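Long-range contacts in abhydrolase domain-containing protein (Exiguobacterium antarcticum, PDB 5H3H), which hydrolyses esters as an alpha/beta-hydrolase-fold esterase and probably also acts as a perhydrolase that handles small peracids: residues L93-G98 with S246-F251; M26-P31 with V54-Y59; N42-E47 with T261-V266; H216-Q221 with L240-E245. All coordinates share one frame; numbering follows the deposited sequence.

Contact 1 (L93-G98 with S246-F251). With F50 (ethaneperoxoic acid), chain D.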
# COMPACT_ATOMS: atom_id res chain seq x y z
N LEU B 93 15.05 -1.27 -9.03
CA LEU B 93 16.22 -2.04 -8.53
C LEU B 93 16.77 -1.41 -7.25
O LEU B 93 17.07 -0.22 -7.23
CB LEU B 93 17.30 -2.18 -9.57
CG LEU B 93 18.67 -2.78 -9.21
CD1 LEU B 93 18.66 -3.90 -8.19
CD2 LEU B 93 19.44 -3.25 -10.45
N GLY B 94 16.90 -2.22 -6.20
CA GLY B 94 17.56 -1.76 -5.02
C GLY B 94 18.81 -2.57 -4.77
O GLY B 94 18.74 -3.79 -4.76
N PHE B 95 19.92 -1.88 -4.57
CA PHE B 95 21.21 -2.54 -4.23
C PHE B 95 21.46 -2.28 -2.75
O PHE B 95 21.45 -1.13 -2.30
CB PHE B 95 22.33 -2.00 -5.05
CG PHE B 95 23.69 -2.59 -4.65
CD1 PHE B 95 24.14 -3.79 -5.21
CD2 PHE B 95 24.50 -1.95 -3.69
CE1 PHE B 95 25.40 -4.30 -4.89
CE2 PHE B 95 25.74 -2.51 -3.32
CZ PHE B 95 26.16 -3.69 -3.90
N SER B 96 21.65 -3.36 -2.00
CA SER B 96 22.01 -3.29 -0.62
C SER B 96 20.98 -2.51 0.22
O SER B 96 19.84 -2.96 0.27
CB SER B 96 23.46 -2.83 -0.50
OG SER B 96 23.98 -3.30 0.71
N MET B 97 21.34 -1.42 0.87
CA MET B 97 20.33 -0.64 1.60
C MET B 97 19.14 -0.25 0.70
O MET B 97 18.01 -0.17 1.17
CB MET B 97 20.96 0.62 2.19
CG MET B 97 20.06 1.36 3.18
SD MET B 97 20.88 2.78 3.92
CE MET B 97 21.22 3.80 2.48
N GLY B 98 19.45 -0.06 -0.57
CA GLY B 98 18.48 0.20 -1.65
C GLY B 98 17.43 -0.87 -1.81
O GLY B 98 16.23 -0.55 -2.00
N SER B 246 31.30 -13.25 -7.30
CA SER B 246 31.14 -11.89 -6.81
C SER B 246 30.97 -11.82 -5.33
O SER B 246 30.34 -12.68 -4.73
CB SER B 246 29.89 -11.22 -7.43
OG SER B 246 30.03 -11.18 -8.83
N GLY B 247 31.50 -10.75 -4.78
CA GLY B 247 31.20 -10.32 -3.46
C GLY B 247 29.96 -9.43 -3.52
O GLY B 247 29.04 -9.59 -4.36
N HIS B 248 29.99 -8.46 -2.65
CA HIS B 248 28.89 -7.50 -2.53
C HIS B 248 28.78 -6.71 -3.83
O HIS B 248 27.74 -6.71 -4.47
CB HIS B 248 29.18 -6.61 -1.37
CG HIS B 248 28.03 -5.76 -0.96
ND1 HIS B 248 26.76 -6.25 -0.83
CD2 HIS B 248 27.98 -4.47 -0.56
CE1 HIS B 248 25.96 -5.30 -0.38
NE2 HIS B 248 26.68 -4.21 -0.17
N GLY B 249 29.90 -6.21 -4.29
CA GLY B 249 29.93 -5.36 -5.47
C GLY B 249 29.88 -6.10 -6.76
O GLY B 249 30.79 -5.97 -7.56
N MET B 250 28.79 -6.85 -7.02
CA MET B 250 28.73 -7.58 -8.29
C MET B 250 28.78 -6.72 -9.51
O MET B 250 29.14 -7.17 -10.60
CB MET B 250 27.56 -8.53 -8.38
CG MET B 250 26.19 -8.03 -8.05
SD MET B 250 25.18 -9.38 -7.29
CE MET B 250 24.47 -8.23 -6.15
N PHE B 251 28.35 -5.47 -9.35
CA PHE B 251 28.27 -4.55 -10.49
C PHE B 251 29.65 -4.25 -11.10
O PHE B 251 29.71 -3.78 -12.24
CB PHE B 251 27.50 -3.31 -10.09
CG PHE B 251 28.12 -2.57 -8.96
CD1 PHE B 251 29.11 -1.63 -9.20
CD2 PHE B 251 27.67 -2.77 -7.67
CE1 PHE B 251 29.72 -0.92 -8.14
CE2 PHE B 251 28.27 -2.09 -6.62
CZ PHE B 251 29.26 -1.14 -6.86
C F50 D . 24.93 -1.44 2.04
OX1 F50 D . 26.37 -0.90 -0.00
O F50 D . 24.02 -0.69 1.75
OXT F50 D . 25.86 -1.82 0.97
CH3 F50 D . 25.08 -1.95 3.45
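Phe95 packs its ring against both His248 and Phe251, and this is where the packing is tight. The edge of Phe251 meets one face of Phe95 in a T-shaped pair with planes at 82° and Phe251 CE2 3.8 Å from Phe95 CZ. CZ in turn sits over the centre of the His248 ring, and the two planes are oblique. At the Phe95 rim, CE1 comes within 3.4 Å of His248 O. With CG anti to the backbone N (chi1 176°), the Phe95 ring is carried away from its own strand, toward the loop 248-251. The sequence Gly94-Phe95-Ser96-Met97-Gly98 turns sharply from strand to helix, with positive phi at Ser96, as in the nucleophile elbow of alpha/beta hydrolases; Ser96 and His248 are probably two members of a catalytic triad, with Asp220 as the likely third. Ser96 OG stands 3.0 Å from His248 NE2, near the ring plane. The looser flank is at Met250, whose CE stays 4.2 Å from Phe95 CE1. On the pocket side, bound ethaneperoxoic acid is bonded by both segments: His248 NE2 donates an almost straight bond (175°) to OXT at 2.8 Å, while Met97 N donates to O at 2.9 Å.

Contact 2 (M26-P31 with V54-Y59). With F50 (ethaneperoxoic acid), chain D.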
# COMPACT_ATOMS: atom_id res chain seq x y z
N MET B 26 16.88 3.16 -10.16
CA MET B 26 17.98 2.46 -9.52
C MET B 26 18.31 3.11 -8.16
O MET B 26 18.58 4.28 -8.11
CB MET B 26 19.12 2.42 -10.49
CG MET B 26 18.77 1.44 -11.64
SD MET B 26 20.14 1.06 -12.72
CE MET B 26 20.97 -0.24 -11.85
N LEU B 27 18.23 2.32 -7.07
CA LEU B 27 18.44 2.78 -5.70
C LEU B 27 19.78 2.24 -5.11
O LEU B 27 19.92 1.03 -4.92
CB LEU B 27 17.32 2.31 -4.85
CG LEU B 27 15.92 2.93 -4.90
CD1 LEU B 27 15.78 4.03 -5.91
CD2 LEU B 27 14.89 1.86 -5.00
N HIS B 28 20.70 3.16 -4.86
CA HIS B 28 22.10 2.83 -4.48
C HIS B 28 22.26 2.23 -3.08
O HIS B 28 21.38 2.29 -2.22
CB HIS B 28 22.99 4.06 -4.70
CG HIS B 28 22.75 5.21 -3.75
ND1 HIS B 28 23.31 5.27 -2.50
CD2 HIS B 28 22.01 6.34 -3.88
CE1 HIS B 28 22.94 6.38 -1.89
NE2 HIS B 28 22.19 7.08 -2.73
N GLY B 29 23.44 1.67 -2.83
CA GLY B 29 23.73 1.19 -1.48
C GLY B 29 24.38 2.26 -0.62
O GLY B 29 24.73 3.33 -1.11
N TRP B 30 24.52 1.93 0.66
CA TRP B 30 25.23 2.74 1.64
C TRP B 30 26.75 2.55 1.40
O TRP B 30 27.17 1.39 1.24
CB TRP B 30 24.82 2.28 3.02
CG TRP B 30 25.52 2.94 4.19
CD1 TRP B 30 25.08 4.02 4.88
CD2 TRP B 30 26.74 2.53 4.81
NE1 TRP B 30 25.95 4.32 5.89
CE2 TRP B 30 26.98 3.42 5.88
CE3 TRP B 30 27.66 1.50 4.57
CZ2 TRP B 30 28.10 3.30 6.72
CZ3 TRP B 30 28.76 1.40 5.37
CH2 TRP B 30 28.99 2.28 6.43
N PRO B 31 27.58 3.61 1.45
CA PRO B 31 27.17 5.01 1.57
C PRO B 31 27.61 5.74 0.31
O PRO B 31 28.35 6.72 0.35
CB PRO B 31 27.92 5.45 2.81
CG PRO B 31 29.21 4.64 2.73
CD PRO B 31 29.00 3.47 1.84
N VAL B 54 18.35 7.72 -8.25
CA VAL B 54 18.08 8.61 -7.14
C VAL B 54 19.29 8.72 -6.22
O VAL B 54 19.97 7.69 -5.92
CB VAL B 54 16.85 8.21 -6.32
CG1 VAL B 54 15.61 7.97 -7.21
CG2 VAL B 54 17.13 7.02 -5.46
N ASP B 55 19.62 9.95 -5.79
CA ASP B 55 20.59 10.11 -4.67
C ASP B 55 19.72 10.31 -3.48
O ASP B 55 18.95 11.27 -3.49
CB ASP B 55 21.49 11.35 -4.83
CG ASP B 55 22.54 11.22 -5.93
OD1 ASP B 55 22.77 10.12 -6.50
OD2 ASP B 55 23.18 12.24 -6.23
N TYR B 56 19.79 9.45 -2.46
CA TYR B 56 18.97 9.66 -1.29
C TYR B 56 19.39 10.94 -0.62
O TYR B 56 20.53 11.44 -0.80
CB TYR B 56 19.06 8.56 -0.23
CG TYR B 56 18.98 7.18 -0.73
CD1 TYR B 56 17.84 6.71 -1.37
CD2 TYR B 56 20.01 6.30 -0.48
CE1 TYR B 56 17.79 5.39 -1.84
CE2 TYR B 56 19.96 5.01 -0.92
CZ TYR B 56 18.87 4.55 -1.62
OH TYR B 56 18.94 3.24 -2.03
N ARG B 57 18.48 11.44 0.22
CA ARG B 57 18.88 12.45 1.17
C ARG B 57 20.17 12.00 1.87
O ARG B 57 20.31 10.85 2.25
CB ARG B 57 17.84 12.76 2.22
CG ARG B 57 17.32 11.65 3.06
CD ARG B 57 16.36 12.23 4.09
NE ARG B 57 15.02 12.48 3.58
CZ ARG B 57 14.08 13.18 4.23
NH1 ARG B 57 12.86 13.32 3.69
NH2 ARG B 57 14.35 13.75 5.41
N GLY B 58 21.06 12.94 2.02
CA GLY B 58 22.33 12.68 2.70
C GLY B 58 23.47 12.30 1.74
O GLY B 58 24.60 12.21 2.20
N TYR B 59 23.18 12.01 0.45
CA TYR B 59 24.17 11.42 -0.45
C TYR B 59 24.24 12.19 -1.70
O TYR B 59 23.29 12.92 -2.02
CB TYR B 59 23.83 9.98 -0.78
CG TYR B 59 23.81 9.16 0.49
CD1 TYR B 59 22.69 9.14 1.29
CD2 TYR B 59 24.93 8.50 0.93
CE1 TYR B 59 22.66 8.47 2.49
CE2 TYR B 59 24.91 7.80 2.12
CZ TYR B 59 23.82 7.78 2.90
OH TYR B 59 23.84 7.06 4.06
C F50 D . 24.93 -1.44 2.04
OX1 F50 D . 26.37 -0.90 -0.00
O F50 D . 24.02 -0.69 1.75
OXT F50 D . 25.86 -1.82 0.97
CH3 F50 D . 25.08 -1.95 3.45
O HOH W 1 20.82 5.36 -6.83
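His28 pushes its imidazole into a hollow walled by Tyr56 and Tyr59, in the loops that follow two neighbouring strands of the alpha/beta hydrolase sheet and border the pocket that holds ethaneperoxoic acid. Its CG lies between the backbone N and the carbonyl carbon (chi1 69°), which drops the ring onto Tyr56: CE2 of the tyrosine is over the imidazole centre, the side chains run antiparallel to each other and the ring planes stand oblique, at 38°. The CE1 edge of the same imidazole faces Tyr59 in an offset edge-to-face pair, and CD2 abuts Val54 O at 3.2 Å. ND1 is held by Gly29 O, which fixes the rotation of the ring; NE2 accepts a weak bond from Tyr56 N.

Next to this plug, Leu27 CD1 presses against Val54 CG2 at 3.3 Å, tighter than an ordinary van der Waals contact. Further along, Pro31, preceded by a cis peptide, rests its CA 3.6 Å from Tyr59 CE2, and Trp30 CD1 packs near Tyr59 OH, itself bonded to Ser192. Trp30 N donates to O of ethaneperoxoic acid, as does Met97 N, an arrangement consistent with an oxyanion hole. A water donates to Met26 O and Val54 O and weakly accepts from His28 N, while Tyr56 OH donates to His28 O at 2.6 Å, in the carbonyl plane and on a lone pair.

Contact 3 (N42-E47 with T261-V266)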
# COMPACT_ATOMS: atom_id res chain seq x y z
N ASN B 42 24.97 2.84 -18.66
CA ASN B 42 25.46 3.01 -20.06
C ASN B 42 24.71 2.05 -20.96
O ASN B 42 24.22 2.45 -22.02
CB ASN B 42 26.93 2.73 -20.24
CG ASN B 42 27.82 3.72 -19.52
OD1 ASN B 42 27.44 4.88 -19.26
ND2 ASN B 42 29.04 3.28 -19.22
N ARG B 43 24.60 0.81 -20.51
CA ARG B 43 23.84 -0.19 -21.28
C ARG B 43 22.34 0.07 -21.32
O ARG B 43 21.75 -0.07 -22.40
CB ARG B 43 24.12 -1.63 -20.82
CG ARG B 43 23.64 -2.74 -21.79
CD ARG B 43 24.55 -2.95 -23.01
NE ARG B 43 25.95 -3.01 -22.59
CZ ARG B 43 27.02 -2.93 -23.39
NH1 ARG B 43 26.87 -2.85 -24.73
NH2 ARG B 43 28.26 -2.98 -22.86
N LEU B 44 21.68 0.46 -20.22
CA LEU B 44 20.21 0.76 -20.29
C LEU B 44 19.92 1.85 -21.29
O LEU B 44 18.97 1.75 -22.15
CB LEU B 44 19.65 1.14 -18.92
CG LEU B 44 19.78 -0.05 -17.96
CD1 LEU B 44 19.78 0.40 -16.51
CD2 LEU B 44 18.66 -1.04 -18.20
N LEU B 45 20.75 2.87 -21.26
CA LEU B 45 20.61 3.98 -22.25
C LEU B 45 20.82 3.53 -23.71
O LEU B 45 19.99 3.80 -24.57
CB LEU B 45 21.58 5.09 -21.90
CG LEU B 45 21.13 6.29 -21.06
CD1 LEU B 45 19.80 6.31 -20.35
CD2 LEU B 45 22.22 6.67 -20.09
N GLU B 46 21.87 2.79 -24.03
CA GLU B 46 21.93 2.32 -25.42
C GLU B 46 20.78 1.40 -25.82
O GLU B 46 20.36 1.41 -26.95
CB GLU B 46 23.28 1.78 -25.82
CG GLU B 46 23.62 0.37 -25.46
CD GLU B 46 24.95 -0.03 -26.05
OE1 GLU B 46 25.20 0.37 -27.20
OE2 GLU B 46 25.74 -0.73 -25.40
N GLU B 47 20.19 0.65 -24.88
CA GLU B 47 19.07 -0.25 -25.23
C GLU B 47 17.74 0.52 -25.25
O GLU B 47 16.68 -0.08 -25.45
CB GLU B 47 18.99 -1.42 -24.25
CG GLU B 47 20.28 -2.23 -24.11
CD GLU B 47 20.48 -3.25 -25.20
OE1 GLU B 47 21.46 -3.16 -25.97
OE2 GLU B 47 19.62 -4.13 -25.27
N THR B 261 22.12 -9.53 -17.30
CA THR B 261 20.97 -10.04 -16.53
C THR B 261 19.92 -8.93 -16.21
O THR B 261 18.71 -9.15 -16.25
CB THR B 261 21.47 -10.64 -15.19
OG1 THR B 261 22.47 -11.63 -15.43
CG2 THR B 261 20.36 -11.28 -14.39
N LEU B 262 20.41 -7.74 -15.89
CA LEU B 262 19.54 -6.62 -15.47
C LEU B 262 18.74 -6.19 -16.70
O LEU B 262 17.53 -6.04 -16.69
CB LEU B 262 20.46 -5.51 -14.96
CG LEU B 262 20.00 -4.46 -13.98
CD1 LEU B 262 21.01 -3.30 -14.01
CD2 LEU B 262 18.59 -3.95 -14.26
N VAL B 263 19.45 -6.10 -17.82
CA VAL B 263 18.88 -5.67 -19.06
C VAL B 263 17.84 -6.62 -19.59
O VAL B 263 16.80 -6.18 -20.08
CB VAL B 263 20.00 -5.49 -20.13
CG1 VAL B 263 19.42 -5.41 -21.54
CG2 VAL B 263 20.82 -4.24 -19.77
N SER B 264 18.17 -7.91 -19.57
CA SER B 264 17.24 -8.94 -19.97
C SER B 264 15.96 -8.92 -19.15
O SER B 264 14.90 -9.04 -19.72
CB SER B 264 17.88 -10.33 -19.81
OG SER B 264 19.01 -10.48 -20.65
N TYR B 265 16.07 -8.80 -17.83
CA TYR B 265 14.90 -8.71 -16.96
C TYR B 265 14.07 -7.43 -17.18
O TYR B 265 12.85 -7.49 -17.14
CB TYR B 265 15.32 -8.83 -15.51
CG TYR B 265 14.23 -9.18 -14.53
CD1 TYR B 265 13.60 -10.45 -14.56
CD2 TYR B 265 13.82 -8.28 -13.57
CE1 TYR B 265 12.61 -10.77 -13.64
CE2 TYR B 265 12.83 -8.58 -12.67
CZ TYR B 265 12.21 -9.83 -12.68
OH TYR B 265 11.20 -10.11 -11.75
N VAL B 266 14.73 -6.29 -17.40
CA VAL B 266 13.97 -5.07 -17.78
C VAL B 266 13.18 -5.31 -19.07
O VAL B 266 12.01 -4.96 -19.12
CB VAL B 266 14.79 -3.73 -17.83
CG1 VAL B 266 15.72 -3.59 -16.62
CG2 VAL B 266 15.53 -3.52 -19.12
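Val263 fits against Arg43, Leu44 and Glu47, so one small branched side chain takes most of the apolar contact from helix 255-267. Its CG2 meets the aliphatic part of Arg43, 3.8 Å from CG, and also CD2 of Leu44 at 4.2 Å, the two side chains pointing in opposite senses as they pass. The same Leu44 methyl reaches Val266 CG2 at 4.1 Å, one turn further on. Leu44 has CG beside the backbone N and anti to the carbonyl carbon (chi1 -63°), which aims CD2 at these two valines.

Polar groups act at the border without bridging the two segments. Glu47 turns its chain across Val263 nearly at a right angle, bringing OE2 within 3.9 Å of CG1. Arg43 bends back at chi2 and chi3 to make a salt bridge with Glu46 of its own helix, and its NE makes a second with Glu260, the residue just before the 261-266 segment; the guanidinium thus ties both helices together.

The two helix segments approach to 10.3 Å between axes and cross at -36°. On the sheet side Leu44 touches Val24 and Met26, and Leu262 touches Met26 and Leu93: these are two of the helices that cover one face of the central sheet in an alpha/beta hydrolase.

Contact 4 (H216-Q221 with L240-E245)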
# COMPACT_ATOMS: atom_id res chain seq x y z
N HIS B 216 22.52 -11.94 -6.22
CA HIS B 216 23.36 -11.85 -5.03
C HIS B 216 24.68 -12.64 -5.21
O HIS B 216 24.67 -13.72 -5.82
CB HIS B 216 22.59 -12.40 -3.85
CG HIS B 216 22.89 -11.74 -2.56
ND1 HIS B 216 21.96 -10.99 -1.90
CD2 HIS B 216 23.98 -11.79 -1.75
CE1 HIS B 216 22.46 -10.58 -0.74
NE2 HIS B 216 23.70 -11.05 -0.64
N GLY B 217 25.76 -12.04 -4.72
CA GLY B 217 27.11 -12.63 -4.72
C GLY B 217 27.26 -13.76 -3.70
O GLY B 217 26.92 -13.60 -2.51
N LYS B 218 27.78 -14.89 -4.17
CA LYS B 218 28.03 -16.00 -3.28
C LYS B 218 29.02 -15.59 -2.19
O LYS B 218 28.86 -16.01 -1.05
CB LYS B 218 28.52 -17.24 -4.06
CG LYS B 218 28.31 -18.55 -3.33
CD LYS B 218 26.81 -18.82 -3.10
CE LYS B 218 26.52 -20.28 -2.71
NZ LYS B 218 27.41 -20.77 -1.61
N LYS B 219 29.98 -14.70 -2.54
CA LYS B 219 31.03 -14.26 -1.62
C LYS B 219 30.86 -12.93 -0.89
O LYS B 219 31.82 -12.39 -0.38
CB LYS B 219 32.38 -14.30 -2.34
CG LYS B 219 32.62 -15.61 -3.03
CD LYS B 219 34.08 -15.72 -3.47
CE LYS B 219 34.24 -15.47 -4.96
NZ LYS B 219 35.62 -15.04 -5.28
N ASP B 220 29.62 -12.44 -0.79
CA ASP B 220 29.35 -11.16 -0.19
C ASP B 220 29.63 -11.24 1.31
O ASP B 220 29.05 -12.07 2.01
CB ASP B 220 27.89 -10.85 -0.53
CG ASP B 220 27.48 -9.51 -0.20
OD1 ASP B 220 28.15 -8.82 0.65
OD2 ASP B 220 26.39 -9.10 -0.78
N GLN B 221 30.54 -10.40 1.79
CA GLN B 221 30.89 -10.34 3.19
C GLN B 221 30.07 -9.26 3.89
O GLN B 221 30.07 -9.16 5.10
CB GLN B 221 32.40 -10.05 3.34
CG GLN B 221 33.26 -11.01 2.52
CD GLN B 221 34.76 -10.93 2.80
OE1 GLN B 221 35.23 -10.03 3.47
NE2 GLN B 221 35.50 -11.88 2.28
N LEU B 240 15.98 -16.33 -8.43
CA LEU B 240 17.28 -16.06 -7.80
C LEU B 240 18.39 -16.32 -8.80
O LEU B 240 18.49 -17.43 -9.30
CB LEU B 240 17.48 -16.99 -6.62
CG LEU B 240 18.89 -17.06 -6.01
CD1 LEU B 240 19.27 -15.66 -5.50
CD2 LEU B 240 18.97 -18.11 -4.91
N GLU B 241 19.22 -15.30 -9.09
CA GLU B 241 20.44 -15.50 -9.86
C GLU B 241 21.69 -15.30 -8.99
O GLU B 241 21.96 -14.20 -8.54
CB GLU B 241 20.52 -14.58 -11.09
CG GLU B 241 20.01 -15.22 -12.40
CD GLU B 241 20.92 -16.27 -13.08
OE1 GLU B 241 22.17 -16.14 -13.12
OE2 GLU B 241 20.36 -17.24 -13.63
N VAL B 242 22.47 -16.36 -8.83
CA VAL B 242 23.61 -16.40 -7.95
C VAL B 242 24.81 -15.93 -8.78
O VAL B 242 25.08 -16.45 -9.85
CB VAL B 242 23.86 -17.84 -7.44
CG1 VAL B 242 25.03 -17.93 -6.46
CG2 VAL B 242 22.59 -18.41 -6.77
N PHE B 243 25.56 -15.01 -8.21
CA PHE B 243 26.76 -14.52 -8.82
C PHE B 243 27.90 -15.26 -8.14
O PHE B 243 28.27 -14.95 -7.01
CB PHE B 243 26.80 -12.99 -8.75
CG PHE B 243 25.89 -12.36 -9.78
CD1 PHE B 243 24.51 -12.44 -9.63
CD2 PHE B 243 26.39 -11.82 -10.92
CE1 PHE B 243 23.65 -11.93 -10.60
CE2 PHE B 243 25.54 -11.32 -11.90
CZ PHE B 243 24.16 -11.35 -11.72
N GLU B 244 28.47 -16.23 -8.85
CA GLU B 244 29.40 -17.21 -8.23
C GLU B 244 30.72 -16.58 -7.93
O GLU B 244 31.43 -17.03 -7.02
CB GLU B 244 29.66 -18.43 -9.15
CG GLU B 244 28.40 -19.13 -9.68
CD GLU B 244 27.76 -20.11 -8.68
OE1 GLU B 244 28.02 -20.07 -7.43
OE2 GLU B 244 26.97 -20.93 -9.18
N GLU B 245 31.07 -15.57 -8.71
CA GLU B 245 32.38 -15.01 -8.68
C GLU B 245 32.38 -13.62 -7.99
O GLU B 245 33.40 -12.94 -8.01
CB GLU B 245 32.93 -14.94 -10.13
CG GLU B 245 32.99 -16.28 -10.88
CD GLU B 245 33.15 -16.16 -12.40
OE1 GLU B 245 33.75 -15.18 -12.88
OE2 GLU B 245 32.71 -17.09 -13.14
O HOH W 2 35.71 -13.91 -7.88
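The Phe243 ring meets the backbone of His216 obliquely, CD1 4.0 Å from His216 N, and Lys257 makes a cation-pi contact with it. Thr261 of helix 255-267 approaches at its CZ end. The His216 imidazole goes to the other side of the sheet, against Ala228 of helix 225-234, and its NE2 is bonded to Cys223 O. Between these two layers the strands run parallel. His216 N donates to Glu241 O, and Phe243 N returns a bond to His216 O at 2.9 Å. Lys218 N then donates almost straight (173°) to Phe243 O. On the helix 225-234 side, Lys218 has CG opposite its backbone N (chi1 -158°) and a bend at chi2 that lays CD 3.9 Å from Val242 CG1. Toward solvent, Lys219 NZ and Glu245 O share a water.

Strand 211-217, helix 225-234 and strand 239-243 form a beta-alpha-beta crossover at the edge of the sheet. Strand pairing carries on through Lys218 into a type I turn, Gly217 to Asp220, from which Asp220 OD2 accepts a bond from His248 ND1 while OD1 accepts from Val222 N and Cys223 N. The backbone bonds here therefore probably fix the turn that holds this carboxylate, the likely acid of the triad, toward the histidine.

In the fold
From the N terminus, strand 23-27 leads into contact 2, which closes its short loop at residues 54-59. Contact 3 opens within that loop, at 42-47, but closes only at 261-266, so the two cross. Contact 1 opens next, at the end of strand 90-95, which lies beside strand 23-27 in the sheet. Contact 4 then opens at 216-221 and closes at 240-245, nested inside contact 1, which closes at 246-251 and is itself nested inside contact 3. Contacts 1 and 2 share the bound ethaneperoxoic acid; contact 4 meets contact 1 through Asp220 and His248. Contact 3 backs the sheet, touching contacts 1 and 2 through Leu93 and Met26.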